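Local coordinates for protein N-acetyl-beta-D glucosaminidase (Rhizomucor miehei CAU432, PDB 4ZM6) that probably removes beta-linked N-acetylglucosamine from glycosides as a family 3 glycosidase, and also carries a GCN5-related glucosamine N-acetyltransferase region that binds acetyl-CoA, at residues N83-R88 with I146-Y151; L382-A387 with R474-A479; E410-F415 with G451-N456; S418-K421 with N425-Y428; T494-Y499 with V510-G515. One frame throughout, in Å; residues are numbered along the deposited sequence.

Interaction 1. Residues N83-R88 with I146-Y151; sequences NGVVRR and IGVRSY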
# COMPACT_ATOMS: atom_id res chain seq x y z
N ASN A 83 1.29 9.14 28.52
CA ASN A 83 -0.10 9.42 28.92
C ASN A 83 -0.85 8.34 29.70
O ASN A 83 -1.49 8.64 30.72
CB ASN A 83 -0.96 9.91 27.74
CG ASN A 83 -0.50 11.25 27.20
OD1 ASN A 83 -0.31 11.41 25.99
ND2 ASN A 83 -0.33 12.22 28.09
N GLY A 84 -0.79 7.09 29.25
CA GLY A 84 -1.54 6.02 29.90
C GLY A 84 -0.95 5.62 31.24
O GLY A 84 -1.08 6.33 32.24
N VAL A 85 -0.29 4.46 31.25
CA VAL A 85 0.38 3.98 32.45
C VAL A 85 1.57 4.89 32.81
O VAL A 85 1.73 5.25 33.99
CB VAL A 85 0.81 2.49 32.32
CG1 VAL A 85 -0.42 1.59 32.25
CG2 VAL A 85 1.72 2.24 31.12
N VAL A 86 2.35 5.30 31.81
CA VAL A 86 3.53 6.18 32.01
C VAL A 86 3.14 7.65 31.77
O VAL A 86 2.64 8.00 30.71
CB VAL A 86 4.78 5.75 31.16
CG1 VAL A 86 4.42 4.84 29.99
CG2 VAL A 86 5.59 6.95 30.68
N ARG A 87 3.37 8.50 32.77
CA ARG A 87 2.94 9.90 32.72
C ARG A 87 3.53 10.74 33.87
O ARG A 87 3.09 10.62 35.01
CB ARG A 87 1.41 9.98 32.75
N ARG A 88 4.49 11.62 33.55
CA ARG A 88 5.25 12.37 34.56
C ARG A 88 4.48 13.54 35.19
O ARG A 88 4.84 14.01 36.28
CB ARG A 88 6.56 12.93 33.99
CG ARG A 88 7.34 12.03 33.05
CD ARG A 88 7.48 10.60 33.54
NE ARG A 88 8.66 9.97 32.95
CZ ARG A 88 8.87 8.66 32.86
NH1 ARG A 88 7.98 7.78 33.32
NH2 ARG A 88 9.99 8.21 32.30
N ILE A 146 6.82 -2.77 26.96
CA ILE A 146 5.86 -2.15 26.05
C ILE A 146 4.63 -3.02 26.12
O ILE A 146 4.56 -4.05 25.46
CB ILE A 146 6.35 -2.11 24.59
CG1 ILE A 146 7.80 -1.61 24.49
CG2 ILE A 146 5.41 -1.27 23.73
CD1 ILE A 146 8.08 -0.30 25.19
N GLY A 147 3.67 -2.64 26.93
CA GLY A 147 2.44 -3.39 27.01
C GLY A 147 1.40 -2.52 26.37
O GLY A 147 1.31 -2.47 25.15
N VAL A 148 0.67 -1.80 27.21
CA VAL A 148 -0.33 -0.84 26.75
C VAL A 148 0.31 0.46 26.23
O VAL A 148 -0.40 1.37 25.83
CB VAL A 148 -1.36 -0.53 27.86
CG1 VAL A 148 -2.12 -1.80 28.21
CG2 VAL A 148 -0.70 0.07 29.10
N ARG A 149 1.64 0.52 26.24
CA ARG A 149 2.37 1.64 25.65
C ARG A 149 2.35 1.59 24.12
O ARG A 149 2.59 2.60 23.47
CB ARG A 149 3.82 1.65 26.14
CG ARG A 149 3.97 1.87 27.64
CD ARG A 149 5.39 1.61 28.10
NE ARG A 149 6.33 2.61 27.58
CZ ARG A 149 7.66 2.51 27.66
NH1 ARG A 149 8.23 1.45 28.23
NH2 ARG A 149 8.42 3.47 27.15
N SER A 150 2.08 0.41 23.56
CA SER A 150 1.90 0.28 22.12
C SER A 150 0.42 0.42 21.77
O SER A 150 -0.44 -0.00 22.54
CB SER A 150 2.43 -1.07 21.62
OG SER A 150 2.02 -1.32 20.29
N TYR A 151 0.13 0.99 20.60
CA TYR A 151 -1.26 1.19 20.17
C TYR A 151 -1.96 -0.15 19.91
O TYR A 151 -3.19 -0.23 20.00
CB TYR A 151 -1.33 2.05 18.91
CG TYR A 151 -0.77 3.45 19.05
CD1 TYR A 151 -1.48 4.44 19.72
CD2 TYR A 151 0.46 3.79 18.49
CE1 TYR A 151 -0.98 5.73 19.84
CE2 TYR A 151 0.98 5.07 18.61
CZ TYR A 151 0.25 6.04 19.28
OH TYR A 151 0.77 7.32 19.39
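Two loops of the family 3 glycosidase domain, a TIM-barrel relative, meet where Val85 and Val86 face Val148 and Arg149. The loops follow strands 76-79 and 129-130, which are neighbours in the parallel sheet, so the contact joins adjacent strand-to-helix connections. A type I beta turn from Gly147 to Ser150 puts Val148 and Arg149 at its two central positions; it points Val148 at the other loop, while Arg149 reaches it only farther out along its chain. Val85 and Val148 bring together one methyl each, CG1 of Val85 standing 3.5 Å from CG2 of Val148. Compact, beta-branched valines suit a close methyl-to-methyl contact between two loops. Arg149 uses its CG, CD and NE: CG lies 4.2 Å from Val85 CG2, and Val86 CG1 is 3.8 Å from both CG and NE of Arg149, the two side chains meeting at about a right angle. A bend in the arginine chain (chi3 68°) turns its charged end toward partners beside the contact. There NE forms a salt bridge with Glu82, and NH1 is hydrogen-bonded to Val145 O, while Ile146 CD1 sits 3.5 Å above one face of the guanidinium, offset toward its rim.

Interaction 2. Residues L382-A387 with R474-A479; sequences LPIRPA and RLVVAA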
# COMPACT_ATOMS: atom_id res chain seq x y z
N LEU A 382 -23.02 -8.66 32.64
CA LEU A 382 -22.97 -7.23 32.37
C LEU A 382 -24.11 -6.84 31.44
O LEU A 382 -24.40 -7.57 30.50
CB LEU A 382 -21.66 -6.83 31.69
CG LEU A 382 -20.35 -6.95 32.47
CD1 LEU A 382 -19.22 -6.41 31.59
CD2 LEU A 382 -20.42 -6.21 33.79
N PRO A 383 -24.74 -5.68 31.68
CA PRO A 383 -24.48 -4.78 32.80
C PRO A 383 -25.09 -5.32 34.07
O PRO A 383 -26.09 -6.04 34.01
CB PRO A 383 -25.17 -3.48 32.37
CG PRO A 383 -26.28 -3.93 31.49
CD PRO A 383 -25.84 -5.20 30.83
N ILE A 384 -24.47 -5.01 35.21
CA ILE A 384 -25.00 -5.45 36.51
C ILE A 384 -25.98 -4.41 37.04
O ILE A 384 -25.79 -3.20 36.87
CB ILE A 384 -23.89 -5.76 37.56
CG1 ILE A 384 -23.10 -4.51 37.97
CG2 ILE A 384 -22.95 -6.82 37.02
CD1 ILE A 384 -22.28 -4.72 39.22
N ARG A 385 -27.05 -4.90 37.66
CA ARG A 385 -28.08 -4.04 38.21
C ARG A 385 -28.41 -4.58 39.58
O ARG A 385 -29.50 -5.12 39.80
CB ARG A 385 -29.33 -4.03 37.32
CG ARG A 385 -29.09 -3.64 35.87
CD ARG A 385 -30.21 -4.15 34.99
NE ARG A 385 -29.88 -4.12 33.56
CZ ARG A 385 -29.79 -3.01 32.83
NH1 ARG A 385 -29.97 -1.81 33.38
NH2 ARG A 385 -29.50 -3.10 31.53
N PRO A 386 -27.46 -4.46 40.52
CA PRO A 386 -27.67 -5.01 41.86
C PRO A 386 -28.75 -4.26 42.64
O PRO A 386 -29.04 -3.10 42.34
CB PRO A 386 -26.31 -4.83 42.54
CG PRO A 386 -25.71 -3.65 41.85
CD PRO A 386 -26.16 -3.76 40.42
N ALA A 387 -29.34 -4.94 43.61
CA ALA A 387 -30.24 -4.30 44.55
C ALA A 387 -29.40 -3.66 45.65
O ALA A 387 -28.35 -4.20 46.04
CB ALA A 387 -31.21 -5.32 45.13
N ARG A 474 -21.86 -14.53 40.90
CA ARG A 474 -21.75 -13.72 39.69
C ARG A 474 -20.42 -12.95 39.69
O ARG A 474 -20.24 -11.99 40.43
CB ARG A 474 -22.93 -12.76 39.58
CG ARG A 474 -24.28 -13.44 39.74
CD ARG A 474 -25.43 -12.46 39.65
NE ARG A 474 -26.67 -13.07 40.13
CZ ARG A 474 -27.01 -13.20 41.41
NH1 ARG A 474 -26.22 -12.76 42.39
NH2 ARG A 474 -28.17 -13.78 41.73
N LEU A 475 -19.50 -13.41 38.85
CA LEU A 475 -18.14 -12.88 38.79
C LEU A 475 -17.97 -11.99 37.58
O LEU A 475 -18.48 -12.31 36.52
CB LEU A 475 -17.15 -14.05 38.67
CG LEU A 475 -15.67 -13.71 38.56
CD1 LEU A 475 -15.16 -13.08 39.85
CD2 LEU A 475 -14.88 -14.96 38.21
N VAL A 476 -17.28 -10.86 37.74
CA VAL A 476 -16.81 -10.08 36.60
C VAL A 476 -15.34 -9.76 36.86
O VAL A 476 -14.96 -9.43 37.98
CB VAL A 476 -17.64 -8.78 36.34
CG1 VAL A 476 -18.97 -8.80 37.09
CG2 VAL A 476 -16.88 -7.51 36.68
N VAL A 477 -14.51 -9.88 35.82
CA VAL A 477 -13.08 -9.62 35.93
C VAL A 477 -12.66 -8.44 35.05
O VAL A 477 -12.85 -8.47 33.83
CB VAL A 477 -12.27 -10.87 35.54
CG1 VAL A 477 -10.77 -10.60 35.67
CG2 VAL A 477 -12.69 -12.06 36.39
N ALA A 478 -12.08 -7.42 35.67
CA ALA A 478 -11.58 -6.24 34.96
C ALA A 478 -10.06 -6.19 35.03
O ALA A 478 -9.50 -5.99 36.11
CB ALA A 478 -12.17 -4.98 35.57
N ALA A 479 -9.40 -6.39 33.89
CA ALA A 479 -7.94 -6.25 33.78
C ALA A 479 -7.57 -4.82 33.39
O ALA A 479 -8.02 -4.31 32.37
CB ALA A 479 -7.40 -7.24 32.76
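Torsions aim two side chains of the loop 382-387 at a single methyl of Val476. In Leu382, chi1 of -67° sets CG opposite the carbonyl carbon, and chi2 of -176° extends CD1 away from CA, so the branch folded back, CD2, is the one that meets the strand. Ile384 has chi1 near 66°, which leaves its short branch CG2 beside the backbone N and facing the same valine. The two approaches are equal and loose: Leu382 CD2 is 4.4 Å from Val476 CG1, and Ile384 CG2 is likewise 4.4 Å from Val476 CG1. These are purely dispersive contacts, and all three residues are buried, as befits aliphatic side chains with no polar group to satisfy.

Val476 belongs to strand 475-479, an inner strand of a six-stranded mixed sheet, consistent with the alpha/beta sandwich domain that follows the barrel in many family 3 glycosidases. The loop runs from the edge strand 373-377 to strand 392-397 and passes across one end of this sheet. Its course is shaped by a cis peptide bond between Leu382 and Pro383, a geometry proline tolerates more readily than other residues. Leu382 O accepts a hydrogen bond from Asn377 ND2. Ile384 also packs against Trp447 and Phe514, while Leu382 and Ile384 both touch Ile513 of helix 503-513.

Interaction 3. Residues E410-F415 with G451-N456; sequences EPFNSF and GTANAN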
# COMPACT_ATOMS: atom_id res chain seq x y z
N GLU A 410 -1.59 2.50 45.58
CA GLU A 410 -2.81 1.75 45.62
C GLU A 410 -3.60 2.21 44.45
O GLU A 410 -4.39 3.11 44.55
CB GLU A 410 -3.55 2.03 46.90
CG GLU A 410 -3.07 1.20 48.06
CD GLU A 410 -3.32 1.89 49.36
OE1 GLU A 410 -2.91 3.04 49.49
OE2 GLU A 410 -3.93 1.30 50.24
N PRO A 411 -3.32 1.52 43.26
CA PRO A 411 -3.88 2.16 42.08
C PRO A 411 -5.31 1.78 41.82
O PRO A 411 -5.97 2.39 41.01
CB PRO A 411 -3.00 1.64 40.98
CG PRO A 411 -2.85 0.24 41.32
CD PRO A 411 -2.61 0.24 42.77
N PHE A 412 -5.80 0.83 42.58
CA PHE A 412 -7.15 0.34 42.43
C PHE A 412 -8.11 1.03 43.35
O PHE A 412 -9.25 0.68 43.42
CB PHE A 412 -7.16 -1.10 42.80
CG PHE A 412 -7.00 -2.00 41.66
CD1 PHE A 412 -8.02 -2.21 40.79
CD2 PHE A 412 -5.83 -2.68 41.47
CE1 PHE A 412 -7.88 -3.08 39.74
CE2 PHE A 412 -5.68 -3.55 40.44
CZ PHE A 412 -6.70 -3.75 39.57
N ASN A 413 -7.63 2.00 44.06
CA ASN A 413 -8.48 2.85 44.91
C ASN A 413 -9.45 3.72 44.13
O ASN A 413 -10.56 3.99 44.61
CB ASN A 413 -7.63 3.78 45.77
CG ASN A 413 -6.98 3.07 46.93
OD1 ASN A 413 -7.12 1.86 47.11
ND2 ASN A 413 -6.24 3.83 47.73
N SER A 414 -9.02 4.22 42.98
CA SER A 414 -9.90 4.99 42.11
C SER A 414 -11.05 4.10 41.63
O SER A 414 -12.20 4.52 41.59
CB SER A 414 -9.13 5.57 40.92
OG SER A 414 -8.33 4.58 40.29
N PHE A 415 -10.73 2.85 41.30
CA PHE A 415 -11.76 1.87 40.98
C PHE A 415 -12.75 1.84 42.15
O PHE A 415 -13.95 1.97 41.94
CB PHE A 415 -11.13 0.48 40.75
CG PHE A 415 -11.90 -0.40 39.80
CD1 PHE A 415 -13.16 -0.88 40.13
CD2 PHE A 415 -11.35 -0.79 38.59
CE1 PHE A 415 -13.86 -1.71 39.26
CE2 PHE A 415 -12.04 -1.61 37.72
CZ PHE A 415 -13.30 -2.07 38.06
N GLY A 451 -10.09 -7.28 40.28
CA GLY A 451 -9.23 -6.38 39.54
C GLY A 451 -7.89 -7.05 39.34
O GLY A 451 -7.14 -7.25 40.29
N THR A 452 -7.61 -7.43 38.09
CA THR A 452 -6.29 -7.95 37.75
C THR A 452 -5.44 -6.85 37.13
O THR A 452 -5.96 -5.94 36.50
CB THR A 452 -6.37 -9.15 36.78
OG1 THR A 452 -6.78 -8.70 35.49
CG2 THR A 452 -7.34 -10.20 37.32
N ALA A 453 -4.14 -6.94 37.37
CA ALA A 453 -3.16 -6.05 36.78
C ALA A 453 -2.00 -6.94 36.34
O ALA A 453 -1.18 -7.34 37.17
CB ALA A 453 -2.72 -5.02 37.79
N ASN A 454 -1.97 -7.26 35.05
CA ASN A 454 -0.98 -8.18 34.47
C ASN A 454 -0.90 -9.51 35.22
O ASN A 454 0.18 -9.95 35.62
CB ASN A 454 0.40 -7.50 34.37
CG ASN A 454 0.45 -6.44 33.27
OD1 ASN A 454 -0.45 -6.33 32.45
ND2 ASN A 454 1.53 -5.66 33.26
N ALA A 455 -2.06 -10.14 35.42
CA ALA A 455 -2.12 -11.49 35.98
C ALA A 455 -1.21 -12.45 35.22
O ALA A 455 -0.49 -13.24 35.82
CB ALA A 455 -3.55 -12.00 35.98
N ASN A 456 -1.21 -12.34 33.89
CA ASN A 456 -0.32 -13.15 33.03
C ASN A 456 1.18 -12.98 33.30
O ASN A 456 2.00 -13.55 32.57
CB ASN A 456 -0.64 -12.93 31.53
CG ASN A 456 -0.11 -11.61 30.96
OD1 ASN A 456 -0.11 -11.41 29.74
ND2 ASN A 456 0.33 -10.70 31.83
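The ring of Phe412 presses against the backbone of Gly451 at the end of strand 447-452, a central strand of the six-stranded mixed sheet. Its CE1 lies 3.6 Å from Gly451 CA, and its CZ is 3.5 Å from Gly451 C. Glycine suits this position: having no side chain, it lets the aromatic ring come directly onto the main chain. Farther along the strand, Thr452 O stands at the ring edge, near its plane, 3.8 Å from Phe412 CZ, where the slightly positive ring hydrogens could be weakly attracted to the carbonyl. Ala453 adds a small apolar contact, its CB 4.2 Å from Phe412 CE2.

Beyond this first shell, a type I beta turn from Glu410 to Asn413 delivers the phenylalanine. Pro411, whose restricted phi fits the second position of such a turn, precedes it, and the chain runs on into helix 413-422. The side chain also touches Val480, while the hydroxyl of Tyr428 packs on the Phe412 backbone. On the strand, the CB of Thr452 is directed away from the ring, its side chain packs on Gln461 and Val465 of helix 459-471, and OG1 is hydrogen-bonded to Asp485 OD2; just past the strand, Ala453 N donates to Gln461 OE1.

Interaction 4. Residues S418-K421 with N425-Y428; sequences SLLK and NLEY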
# COMPACT_ATOMS: atom_id res chain seq x y z
N SER A 418 -14.98 4.85 42.39
CA SER A 418 -15.97 4.89 41.36
C SER A 418 -17.06 3.91 41.60
O SER A 418 -18.16 4.11 41.19
CB SER A 418 -15.33 4.66 40.01
OG SER A 418 -14.54 5.76 39.63
N LEU A 419 -16.75 2.82 42.28
CA LEU A 419 -17.77 1.85 42.61
C LEU A 419 -18.71 2.39 43.65
O LEU A 419 -19.88 2.10 43.66
CB LEU A 419 -17.10 0.65 43.22
CG LEU A 419 -16.57 -0.30 42.21
CD1 LEU A 419 -15.83 -1.37 42.94
CD2 LEU A 419 -17.75 -0.86 41.49
N LEU A 420 -18.16 3.15 44.55
CA LEU A 420 -18.90 3.79 45.65
C LEU A 420 -19.99 4.75 45.17
O LEU A 420 -21.04 4.85 45.80
CB LEU A 420 -17.96 4.56 46.59
CG LEU A 420 -17.23 3.74 47.65
CD1 LEU A 420 -16.16 4.61 48.30
CD2 LEU A 420 -18.20 3.20 48.69
N LYS A 421 -19.75 5.45 44.06
CA LYS A 421 -20.77 6.36 43.51
C LYS A 421 -22.05 5.60 43.12
O LYS A 421 -23.15 6.16 43.19
CB LYS A 421 -20.21 7.17 42.33
N ASN A 425 -22.90 -0.80 49.57
CA ASN A 425 -22.77 -2.07 50.27
C ASN A 425 -21.62 -2.86 49.62
O ASN A 425 -21.84 -3.81 48.85
CB ASN A 425 -24.11 -2.83 50.25
CG ASN A 425 -24.22 -3.89 51.34
OD1 ASN A 425 -25.14 -4.70 51.32
ND2 ASN A 425 -23.29 -3.88 52.29
N LEU A 426 -20.40 -2.46 49.95
CA LEU A 426 -19.23 -2.82 49.18
C LEU A 426 -18.04 -3.14 50.09
O LEU A 426 -17.79 -2.40 51.05
CB LEU A 426 -18.86 -1.65 48.26
CG LEU A 426 -17.70 -1.81 47.28
CD1 LEU A 426 -18.07 -2.77 46.16
CD2 LEU A 426 -17.31 -0.45 46.72
N GLU A 427 -17.33 -4.23 49.79
CA GLU A 427 -16.09 -4.57 50.49
C GLU A 427 -14.90 -4.52 49.54
O GLU A 427 -14.89 -5.20 48.51
CB GLU A 427 -16.20 -5.95 51.12
CG GLU A 427 -15.00 -6.32 51.99
CD GLU A 427 -15.26 -7.54 52.86
OE1 GLU A 427 -14.54 -7.70 53.88
OE2 GLU A 427 -16.17 -8.32 52.52
N TYR A 428 -13.87 -3.82 49.93
CA TYR A 428 -12.74 -3.64 49.09
C TYR A 428 -11.54 -4.23 49.78
O TYR A 428 -11.17 -3.81 50.84
CB TYR A 428 -12.59 -2.16 48.83
CG TYR A 428 -11.32 -1.67 48.23
CD1 TYR A 428 -10.81 -0.49 48.64
CD2 TYR A 428 -10.69 -2.34 47.23
CE1 TYR A 428 -9.68 0.01 48.11
CE2 TYR A 428 -9.54 -1.83 46.68
CZ TYR A 428 -9.05 -0.65 47.15
OH TYR A 428 -7.93 -0.09 46.66
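Leu426 meets Leu419 and Leu420 as the first residue of strand 426-431, soon after helix 413-422, across a short connection. Its CB points toward the helix and carries the chain off the strand, with CG set opposite the backbone N and beside the carbonyl carbon (chi1 -176°), which carries the fork to the helix. From CG the side chain divides, and both tips are used. CD1 reaches Leu419 CD1 at 4.2 Å. CD2 goes deeper between the two helix residues: it is 3.7 Å from Leu419 CB and 4.2 Å from Leu420 CD2. The side chains of Leu419 and Leu426 cross at about a right angle, so the fork of one rests against the stem of the other.

Leucine suits position 426 because its forked, flexible apolar tip can touch two residues at once, and Leu419 and Leu420 offer it apolar surface. Leu419 is buried and also packs on Phe394 and Val510, whereas Leu420 lies at the exposed margin of the contact. Strand alternation sorts the neighbours of Leu426: Tyr428 points toward the helix and stacks on His416, while Glu427 is directed elsewhere and makes a salt bridge with Lys441. Backbone hydrogen bonds tie Glu427 to Ile392 and Phe394. Strand 392-397, helix 413-422 and strand 426-431, the two strands being parallel neighbours, thus form a beta-alpha-beta crossover, with the leucines packing its helix onto its second strand.

Interaction 5. Residues T494-Y499 with V510-G515; sequences TYLVTY and VRLIFG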
# COMPACT_ATOMS: atom_id res chain seq x y z
N THR A 494 -17.27 -13.59 32.01
CA THR A 494 -17.49 -12.14 31.94
C THR A 494 -16.21 -11.38 32.30
O THR A 494 -15.77 -11.37 33.45
CB THR A 494 -18.76 -11.73 32.75
OG1 THR A 494 -18.58 -10.44 33.33
CG2 THR A 494 -19.09 -12.76 33.82
N TYR A 495 -15.63 -10.74 31.28
CA TYR A 495 -14.30 -10.14 31.34
C TYR A 495 -14.27 -8.86 30.51
O TYR A 495 -14.85 -8.81 29.42
CB TYR A 495 -13.28 -11.15 30.80
CG TYR A 495 -11.85 -10.65 30.67
CD1 TYR A 495 -11.03 -10.50 31.78
CD2 TYR A 495 -11.31 -10.37 29.41
CE1 TYR A 495 -9.73 -10.05 31.65
CE2 TYR A 495 -10.01 -9.92 29.27
CZ TYR A 495 -9.22 -9.77 30.40
OH TYR A 495 -7.93 -9.33 30.26
N LEU A 496 -13.60 -7.84 31.03
CA LEU A 496 -13.44 -6.56 30.33
C LEU A 496 -12.04 -6.01 30.53
O LEU A 496 -11.30 -6.49 31.38
CB LEU A 496 -14.49 -5.53 30.79
CG LEU A 496 -14.36 -4.94 32.20
CD1 LEU A 496 -14.91 -3.52 32.24
CD2 LEU A 496 -15.04 -5.81 33.24
N VAL A 497 -11.68 -5.00 29.75
CA VAL A 497 -10.33 -4.44 29.78
C VAL A 497 -10.37 -2.92 29.70
O VAL A 497 -11.22 -2.35 29.01
CB VAL A 497 -9.45 -5.03 28.65
CG1 VAL A 497 -9.23 -6.52 28.87
CG2 VAL A 497 -10.08 -4.79 27.28
N THR A 498 -9.47 -2.27 30.43
CA THR A 498 -9.43 -0.81 30.51
C THR A 498 -8.17 -0.23 29.90
O THR A 498 -8.06 0.99 29.77
CB THR A 498 -9.54 -0.32 31.97
OG1 THR A 498 -8.28 -0.46 32.64
CG2 THR A 498 -10.62 -1.12 32.73
N TYR A 499 -7.21 -1.10 29.56
CA TYR A 499 -5.96 -0.69 28.91
C TYR A 499 -5.06 0.25 29.73
O TYR A 499 -4.00 0.65 29.25
CB TYR A 499 -6.25 -0.06 27.53
CG TYR A 499 -7.16 -0.89 26.64
CD1 TYR A 499 -6.68 -2.03 26.00
CD2 TYR A 499 -8.49 -0.54 26.44
CE1 TYR A 499 -7.50 -2.79 25.18
CE2 TYR A 499 -9.32 -1.29 25.63
CZ TYR A 499 -8.82 -2.42 25.00
OH TYR A 499 -9.63 -3.18 24.19
N VAL A 510 -16.17 1.29 35.45
CA VAL A 510 -17.32 1.14 36.34
C VAL A 510 -18.61 1.52 35.62
O VAL A 510 -19.61 0.80 35.72
CB VAL A 510 -17.15 1.97 37.62
CG1 VAL A 510 -18.45 2.04 38.40
CG2 VAL A 510 -16.04 1.37 38.48
N ARG A 511 -18.58 2.63 34.90
CA ARG A 511 -19.74 3.04 34.09
C ARG A 511 -20.20 1.92 33.15
O ARG A 511 -21.40 1.69 33.00
CB ARG A 511 -19.40 4.29 33.27
CG ARG A 511 -19.07 5.51 34.11
CD ARG A 511 -19.13 6.77 33.27
NE ARG A 511 -20.52 7.15 33.01
CZ ARG A 511 -20.93 7.92 32.00
NH1 ARG A 511 -20.06 8.39 31.11
NH2 ARG A 511 -22.22 8.20 31.87
N LEU A 512 -19.23 1.24 32.55
CA LEU A 512 -19.51 0.12 31.65
C LEU A 512 -20.15 -1.03 32.41
O LEU A 512 -21.13 -1.62 31.94
CB LEU A 512 -18.22 -0.36 30.98
CG LEU A 512 -18.29 -0.70 29.49
CD1 LEU A 512 -17.01 -1.41 29.08
CD2 LEU A 512 -19.50 -1.54 29.14
N ILE A 513 -19.60 -1.35 33.58
CA ILE A 513 -20.09 -2.45 34.41
C ILE A 513 -21.53 -2.23 34.86
O ILE A 513 -22.34 -3.16 34.85
CB ILE A 513 -19.13 -2.71 35.61
CG1 ILE A 513 -17.85 -3.38 35.10
CG2 ILE A 513 -19.78 -3.59 36.67
CD1 ILE A 513 -16.69 -3.34 36.08
N PHE A 514 -21.86 -1.00 35.24
CA PHE A 514 -23.24 -0.66 35.64
C PHE A 514 -24.14 -0.26 34.47
O PHE A 514 -25.26 0.20 34.68
CB PHE A 514 -23.23 0.42 36.72
CG PHE A 514 -22.77 -0.09 38.05
CD1 PHE A 514 -21.42 -0.17 38.34
CD2 PHE A 514 -23.68 -0.53 39.00
CE1 PHE A 514 -20.98 -0.66 39.55
CE2 PHE A 514 -23.25 -1.02 40.22
CZ PHE A 514 -21.90 -1.09 40.50
N GLY A 515 -23.68 -0.43 33.24
CA GLY A 515 -24.51 -0.21 32.07
C GLY A 515 -24.87 1.23 31.75
O GLY A 515 -25.81 1.49 31.01
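Leu496, midway along its strand, packs on Leu512 and Ile513 in the last turn of helix 503-513, and the contact between the segments is apolar throughout. Leu496 CD1 lies 4.1 Å from Ile513 CG1 and 4.3 Å from Leu512 CD1, while its second branch, CD2, is 4.1 Å from Ile513 CD1. The CG of Leu496 sits between the backbone N and carbonyl carbon (chi1 71°), directing both methyls toward the helix. Ile513 meets them at about a right angle with its longer branch. Buried and purely hydrocarbon, these three side chains suit the interior between a sheet and a helix.

Hydrogen bonds close the helix itself. A Schellman motif ends it, with Gly515 as the C-prime residue: Gly515 N bonds to Leu512 O at 3.1 Å and Glu516 N to Arg511 O. The positive phi of 71° at that point is easy for glycine.

Charged groups stay on the outward side, where Arg511 makes salt bridges with Asp369 and Glu516.

Strand 494-497 runs between strand 475-479, parallel to it, and the antiparallel edge strand 373-377; helix 503-513 lies over this part of the sheet, where Leu512 also touches Val374, and Val510 packs against helix 413-422.

How the interactions relate
Interactions 2 to 5 share one mixed sheet and the helices on it. Backbone hydrogen bonds probably link them: Thr452 N to Ala478 O (3.1 Å) couples interaction 3 to interaction 2, and Leu496 N to Val477 O (3.0 Å) and Ile384 N to Ile513 O (2.9 Å) couple interaction 2 to interaction 5. Interactions 3 and 4 use the same helix, 413-422, whose Phe415 and Leu419 reach Val510 of interaction 5. Interaction 1 lies in the barrel domain but touches interaction 5 through Val148 and Tyr499. Interaction 5 comes closest to acetyl-CoA: the Leu512 side chain is about 8 Å from that of Arg520, which binds acetyl-CoA, and about 11 Å from the bound acetyl-CoA.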